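Local coordinates for ACYL carrier protein ACPA (Mycobacterium tuberculosis, PDB 2CGQ) that probably carries acyl groups on a phosphopantetheine arm, as other acyl carrier proteins do, at residues R37-D42 and L55-L60; N32-R37 and E70-I75. All blocks are in the same frame, centred on the assembly; numbering follows the deposited sequence.

Contact 1 of 2, residues R37-D42 and L55-L60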
loop_
_atom_site.group_PDB
_atom_site.type_symbol
_atom_site.label_atom_id
_atom_site.label_comp_id
_atom_site.label_asym_id
_atom_site.label_seq_id
_atom_site.Cartn_x
_atom_site.Cartn_y
_atom_site.Cartn_z
ATOM N N ARG A 37 1.589 0.840 9.959
ATOM C CA ARG A 37 2.848 1.343 10.499
ATOM C C ARG A 37 3.099 2.768 9.948
ATOM O O ARG A 37 3.384 3.703 10.694
ATOM C CB ARG A 37 3.962 0.378 10.089
ATOM C CG ARG A 37 5.112 0.134 10.969
ATOM C CD ARG A 37 6.360 -0.273 10.146
ATOM N NE ARG A 37 6.613 0.769 9.124
ATOM C CZ ARG A 37 7.329 1.890 9.311
ATOM N NH1 ARG A 37 7.917 2.116 10.446
ATOM N NH2 ARG A 37 7.367 2.821 8.350
ATOM N N ILE A 38 2.967 2.925 8.633
ATOM C CA ILE A 38 3.175 4.231 7.976
ATOM C C ILE A 38 2.221 5.304 8.445
ATOM O O ILE A 38 2.643 6.445 8.712
ATOM C CB ILE A 38 3.118 4.105 6.419
ATOM C CG1 ILE A 38 4.321 3.309 5.953
ATOM C CG2 ILE A 38 3.050 5.493 5.704
ATOM C CD1 ILE A 38 4.149 2.793 4.519
ATOM N N LEU A 39 0.962 4.977 8.609
ATOM C CA LEU A 39 -0.014 5.958 9.040
ATOM C C LEU A 39 -0.084 6.084 10.581
ATOM O O LEU A 39 -0.777 6.979 11.091
ATOM C CB LEU A 39 -1.391 5.605 8.568
ATOM C CG LEU A 39 -1.670 5.452 7.078
ATOM C CD1 LEU A 39 -3.027 4.873 6.924
ATOM C CD2 LEU A 39 -1.570 6.801 6.422
ATOM N N ARG A 40 0.605 5.203 11.320
ATOM C CA ARG A 40 0.474 5.197 12.782
ATOM C C ARG A 40 -0.983 5.096 13.255
ATOM O O ARG A 40 -1.445 5.869 14.117
ATOM C CB ARG A 40 1.122 6.456 13.341
ATOM C CG ARG A 40 2.574 6.457 13.073
ATOM C CD ARG A 40 3.168 7.703 13.546
ATOM N NE ARG A 40 4.411 7.874 12.825
ATOM C CZ ARG A 40 5.516 8.326 13.357
ATOM N NH1 ARG A 40 6.586 8.426 12.603
ATOM N NH2 ARG A 40 5.565 8.673 14.645
ATOM N N THR A 41 -1.695 4.117 12.742
ATOM C CA THR A 41 -3.091 3.888 13.136
ATOM C C THR A 41 -3.320 2.417 13.416
ATOM O O THR A 41 -2.551 1.579 12.966
ATOM C CB THR A 41 -4.043 4.376 12.050
ATOM O OG1 THR A 41 -5.390 4.186 12.471
ATOM C CG2 THR A 41 -3.855 3.602 10.758
ATOM N N ASP A 42 -4.342 2.120 14.202
ATOM C CA ASP A 42 -4.776 0.736 14.431
ATOM C C ASP A 42 -6.120 0.492 13.774
ATOM O O ASP A 42 -6.735 -0.577 13.964
ATOM C CB ASP A 42 -4.875 0.427 15.925
ATOM C CG ASP A 42 -5.788 1.406 16.671
ATOM O OD1 ASP A 42 -5.910 1.301 17.928
ATOM O OD2 ASP A 42 -6.345 2.317 16.011
ATOM N N LEU A 55 -7.931 7.094 4.047
ATOM C CA LEU A 55 -6.852 6.783 4.999
ATOM C C LEU A 55 -5.897 7.933 5.293
ATOM O O LEU A 55 -5.088 7.847 6.238
ATOM C CB LEU A 55 -6.074 5.561 4.527
ATOM C CG LEU A 55 -6.890 4.281 4.505
ATOM C CD1 LEU A 55 -6.101 3.151 3.916
ATOM C CD2 LEU A 55 -7.295 3.905 5.927
ATOM N N GLY A 56 -5.995 8.979 4.478
ATOM C CA GLY A 56 -5.225 10.195 4.606
ATOM C C GLY A 56 -3.779 10.095 4.153
ATOM O O GLY A 56 -2.893 10.801 4.675
ATOM N N PHE A 57 -3.485 9.221 3.203
ATOM C CA PHE A 57 -2.182 9.230 2.562
ATOM C C PHE A 57 -1.963 10.558 1.852
ATOM O O PHE A 57 -2.881 11.139 1.287
ATOM C CB PHE A 57 -2.006 8.089 1.534
ATOM C CG PHE A 57 -1.606 6.773 2.142
ATOM C CD1 PHE A 57 -2.534 5.913 2.666
ATOM C CD2 PHE A 57 -0.273 6.417 2.219
ATOM C CE1 PHE A 57 -2.133 4.700 3.203
ATOM C CE2 PHE A 57 0.124 5.203 2.753
ATOM C CZ PHE A 57 -0.752 4.384 3.282
ATOM N N ASP A 58 -0.719 11.026 1.904
ATOM C CA ASP A 58 -0.263 12.158 1.151
ATOM C C ASP A 58 0.894 11.665 0.273
ATOM O O ASP A 58 1.181 10.471 0.221
ATOM C CB ASP A 58 0.116 13.324 2.096
ATOM C CG ASP A 58 1.191 12.967 3.094
ATOM O OD1 ASP A 58 1.805 11.907 2.985
ATOM O OD2 ASP A 58 1.481 13.794 3.998
ATOM N N SER A 59 1.519 12.556 -0.476
ATOM C CA SER A 59 2.536 12.100 -1.400
ATOM C C SER A 59 3.726 11.436 -0.701
ATOM O O SER A 59 4.220 10.434 -1.183
ATOM C CB SER A 59 3.014 13.220 -2.296
ATOM O OG SER A 59 3.562 14.236 -1.508
ATOM N N LEU A 60 4.154 11.989 0.430
ATOM C CA LEU A 60 5.267 11.385 1.184
ATOM C C LEU A 60 4.818 9.972 1.617
ATOM O O LEU A 60 5.564 9.051 1.486
ATOM C CB LEU A 60 5.593 12.214 2.410
ATOM C CG LEU A 60 6.542 11.585 3.446
ATOM C CD1 LEU A 60 7.744 11.126 2.775
ATOM C CD2 LEU A 60 6.838 12.553 4.545
#
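Leu39 sets one methyl squarely on the ring of Phe57. Its CD2 stands over the middle of one face, 3.9 Å from the Phe57 ring centroid and 13° off the ring normal, a CH-pi contact. The two side chains cross at about a right angle. Both branches of the leucine fork meet the ring: Leu39 CD1 lies nearer the rim, 3.8 Å from Phe57 CE1. That same methyl also meets Leu55 CB at 3.9 Å, while Leu39 CD2 passes 3.7 Å from Leu55 O. With CG beside the backbone N and anti to the carbonyl carbon (chi1 -59°), Leu39 carries the fork across to residues 55-57 from the last turn of helix 27-39. Ile38 adds a lighter touch from the same turn. Its CG2, the branch anti to the backbone N, comes obliquely to the ring, 4.2 Å from Phe57 CE2, and this side chain also rests on Lys61, Gln64 and Glu68 of helix 59-73. No hydrogen bond joins the two segments; about 198 Å² of surface is buried through apolar packing. Leu51 and Leu62 add to the packing round Phe57, and Leu55 leans on Arg43, Ile45 and Gln49 of the long loop. The helix ends on both segments are capped. Arg40, at positive phi, is the C' residue of a Schellman motif, with Thr41 N bonded to Gln36 O and Arg40 N to Arg37 O at 3.2 Å. Asp58 is the N-cap of helix 59-73, its OD1 accepting from Lys61 N. The sequence Asp58-Ser59-Leu60 matches the signature of acyl carrier proteins, in which the serine at the start of the second helix bears phosphopantetheine; Ser59, which follows Phe57 and the N-cap Asp58, probably does so here.

Contact 2 of 2, residues N32-R37 and E70-I75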
loop_
_atom_site.group_PDB
_atom_site.type_symbol
_atom_site.label_atom_id
_atom_site.label_comp_id
_atom_site.label_asym_id
_atom_site.label_seq_id
_atom_site.Cartn_x
_atom_site.Cartn_y
_atom_site.Cartn_z
ATOM N N ASN A 32 -1.483 -4.684 5.137
ATOM C CA ASN A 32 -2.253 -3.889 6.103
ATOM C C ASN A 32 -1.381 -3.408 7.226
ATOM O O ASN A 32 -1.455 -2.238 7.614
ATOM C CB ASN A 32 -3.423 -4.677 6.687
ATOM C CG ASN A 32 -4.455 -5.036 5.667
ATOM O OD1 ASN A 32 -4.505 -4.468 4.547
ATOM N ND2 ASN A 32 -5.329 -5.969 6.046
ATOM N N ALA A 33 -0.546 -4.298 7.757
ATOM C CA ALA A 33 0.386 -3.921 8.848
ATOM C C ALA A 33 1.322 -2.784 8.402
ATOM O O ALA A 33 1.559 -1.868 9.188
ATOM C CB ALA A 33 1.187 -5.117 9.288
ATOM N N THR A 34 1.832 -2.848 7.166
ATOM C CA THR A 34 2.739 -1.807 6.643
ATOM C C THR A 34 1.979 -0.486 6.516
ATOM O O THR A 34 2.470 0.606 6.889
ATOM C CB THR A 34 3.340 -2.285 5.300
ATOM O OG1 THR A 34 4.187 -3.446 5.598
ATOM C CG2 THR A 34 4.147 -1.171 4.599
ATOM N N ILE A 35 0.777 -0.566 5.950
ATOM C CA ILE A 35 -0.097 0.607 5.889
ATOM C C ILE A 35 -0.323 1.220 7.281
ATOM O O ILE A 35 -0.189 2.415 7.495
ATOM C CB ILE A 35 -1.435 0.247 5.211
ATOM C CG1 ILE A 35 -1.193 0.039 3.705
ATOM C CG2 ILE A 35 -2.436 1.350 5.491
ATOM C CD1 ILE A 35 -2.454 -0.531 2.898
ATOM N N GLN A 36 -0.667 0.377 8.244
ATOM C CA GLN A 36 -0.827 0.853 9.614
ATOM C C GLN A 36 0.432 1.451 10.219
ATOM O O GLN A 36 0.345 2.449 10.947
ATOM C CB GLN A 36 -1.369 -0.264 10.489
ATOM C CG GLN A 36 -2.810 -0.657 10.149
ATOM C CD GLN A 36 -3.256 -1.883 10.891
ATOM O OE1 GLN A 36 -2.436 -2.766 11.156
ATOM N NE2 GLN A 36 -4.557 -1.948 11.260
ATOM N N ARG A 37 1.589 0.840 9.959
ATOM C CA ARG A 37 2.848 1.343 10.499
ATOM C C ARG A 37 3.099 2.768 9.948
ATOM O O ARG A 37 3.384 3.703 10.694
ATOM C CB ARG A 37 3.962 0.378 10.089
ATOM C CG ARG A 37 5.112 0.134 10.969
ATOM C CD ARG A 37 6.360 -0.273 10.146
ATOM N NE ARG A 37 6.613 0.769 9.124
ATOM C CZ ARG A 37 7.329 1.890 9.311
ATOM N NH1 ARG A 37 7.917 2.116 10.446
ATOM N NH2 ARG A 37 7.367 2.821 8.350
ATOM N N GLU A 70 8.367 -2.509 -1.668
ATOM C CA GLU A 70 9.481 -3.029 -2.490
ATOM C C GLU A 70 10.571 -3.681 -1.629
ATOM O O GLU A 70 11.068 -4.783 -1.915
ATOM C CB GLU A 70 10.113 -1.879 -3.308
ATOM C CG GLU A 70 9.181 -1.366 -4.431
ATOM C CD GLU A 70 9.863 -0.328 -5.347
ATOM O OE1 GLU A 70 10.675 0.491 -4.818
ATOM O OE2 GLU A 70 9.567 -0.305 -6.583
ATOM N N ASP A 71 10.914 -3.031 -0.527
ATOM C CA ASP A 71 11.917 -3.603 0.350
ATOM C C ASP A 71 11.405 -4.833 1.115
ATOM O O ASP A 71 12.166 -5.771 1.361
ATOM C CB ASP A 71 12.397 -2.548 1.360
ATOM C CG ASP A 71 13.394 -1.545 0.749
ATOM O OD1 ASP A 71 14.123 -1.948 -0.191
ATOM O OD2 ASP A 71 13.470 -0.386 1.240
ATOM N N GLU A 72 10.159 -4.769 1.580
ATOM C CA GLU A 72 9.567 -5.843 2.404
ATOM C C GLU A 72 9.425 -7.119 1.626
ATOM O O GLU A 72 9.686 -8.208 2.129
ATOM C CB GLU A 72 8.204 -5.424 2.946
ATOM C CG GLU A 72 7.539 -6.484 3.821
ATOM C CD GLU A 72 6.274 -5.980 4.498
ATOM O OE1 GLU A 72 5.758 -6.712 5.388
ATOM O OE2 GLU A 72 5.799 -4.864 4.118
ATOM N N PHE A 73 8.985 -6.993 0.397
ATOM C CA PHE A 73 8.664 -8.147 -0.434
ATOM C C PHE A 73 9.744 -8.452 -1.450
ATOM O O PHE A 73 9.644 -9.480 -2.119
ATOM C CB PHE A 73 7.312 -7.983 -1.111
ATOM C CG PHE A 73 6.158 -8.116 -0.177
ATOM C CD1 PHE A 73 5.668 -9.369 0.173
ATOM C CD2 PHE A 73 5.552 -7.005 0.336
ATOM C CE1 PHE A 73 4.536 -9.488 1.047
ATOM C CE2 PHE A 73 4.494 -7.074 1.225
ATOM C CZ PHE A 73 3.967 -8.327 1.604
ATOM N N ASP A 74 10.798 -7.640 -1.500
ATOM C CA ASP A 74 11.852 -7.748 -2.521
ATOM C C ASP A 74 11.238 -7.767 -3.919
ATOM O O ASP A 74 11.511 -8.666 -4.768
ATOM C CB ASP A 74 12.807 -8.941 -2.304
ATOM C CG ASP A 74 14.198 -8.732 -3.024
ATOM O OD1 ASP A 74 14.932 -9.758 -3.204
ATOM O OD2 ASP A 74 14.520 -7.530 -3.402
ATOM N N ILE A 75 10.416 -6.753 -4.163
ATOM C CA ILE A 75 9.781 -6.572 -5.454
ATOM C C ILE A 75 10.101 -5.176 -5.975
ATOM O O ILE A 75 10.784 -4.377 -5.324
ATOM C CB ILE A 75 8.250 -6.823 -5.366
ATOM C CG1 ILE A 75 7.566 -5.793 -4.498
ATOM C CG2 ILE A 75 7.964 -8.255 -4.807
ATOM C CD1 ILE A 75 6.105 -5.906 -4.441
HETATM O O HOH W 1 4.093 -6.157 7.246
#
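A hydroxyl-carboxylate hydrogen bond, backed by a water, joins the middle of helix 27-39 to the last turn of helix 59-73. Thr34 OG1 donates to Glu72 OE2 at 2.6 Å, meeting the carboxylate on its syn side and 18° out of its plane. Water 1 closes a small ring beside this bond: it donates to Glu72 OE1 at 2.6 Å and, over a longer 3.2 Å, to Thr34 OG1. Both carboxylate oxygens are thus held by donors, which fixes the turn of the group and would probably favour its ionised form. Glu72 spans the gap with a fully extended chain, CG anti to the backbone N (chi1 -179°), because the helices stand well apart here, with 9.0 Å between Thr34 CA and Glu72 CA. The two side chains run alongside one another with opposite sense, and only 65 Å² is buried. The two helices run roughly antiparallel within the four-helix bundle of the acyl carrier fold; Glu72 is exposed while Thr34 is buried, so the bond runs from the surface inward. Thr34 OG1 is also hydrogen-bonded to Ala30 O, one turn back in its own helix. Beside the polar pair, Thr34 packs on Glu68 and Leu69, and Phe73 covers Ala30, Ile31 and Val95, the last on helix 88-96. Asp74 takes positive phi, and Ile75 N bonds back to Glu70 O at 3.1 Å.

In the fold
From the N terminus the chain enters helix 27-39, whose middle supplies 32-37 to contact 2 and whose C-terminal end, sharing Arg37, supplies 37-42 to contact 1. After the long loop, residues 55-60 return to that end and close contact 1; helix 59-73 then runs back roughly antiparallel until 70-75 closes contact 2. Contact 1 is therefore nested inside the loop closed by contact 2: contact 1 ties the C-terminal end of helix 27-39 to the start of helix 59-73, contact 2 its middle to the far end, with centres 13 Å apart. They also touch directly, Phe57 CE1 lying 4.1 Å from Ile35 CG2. Between them, Arg37 makes a salt bridge to Glu68.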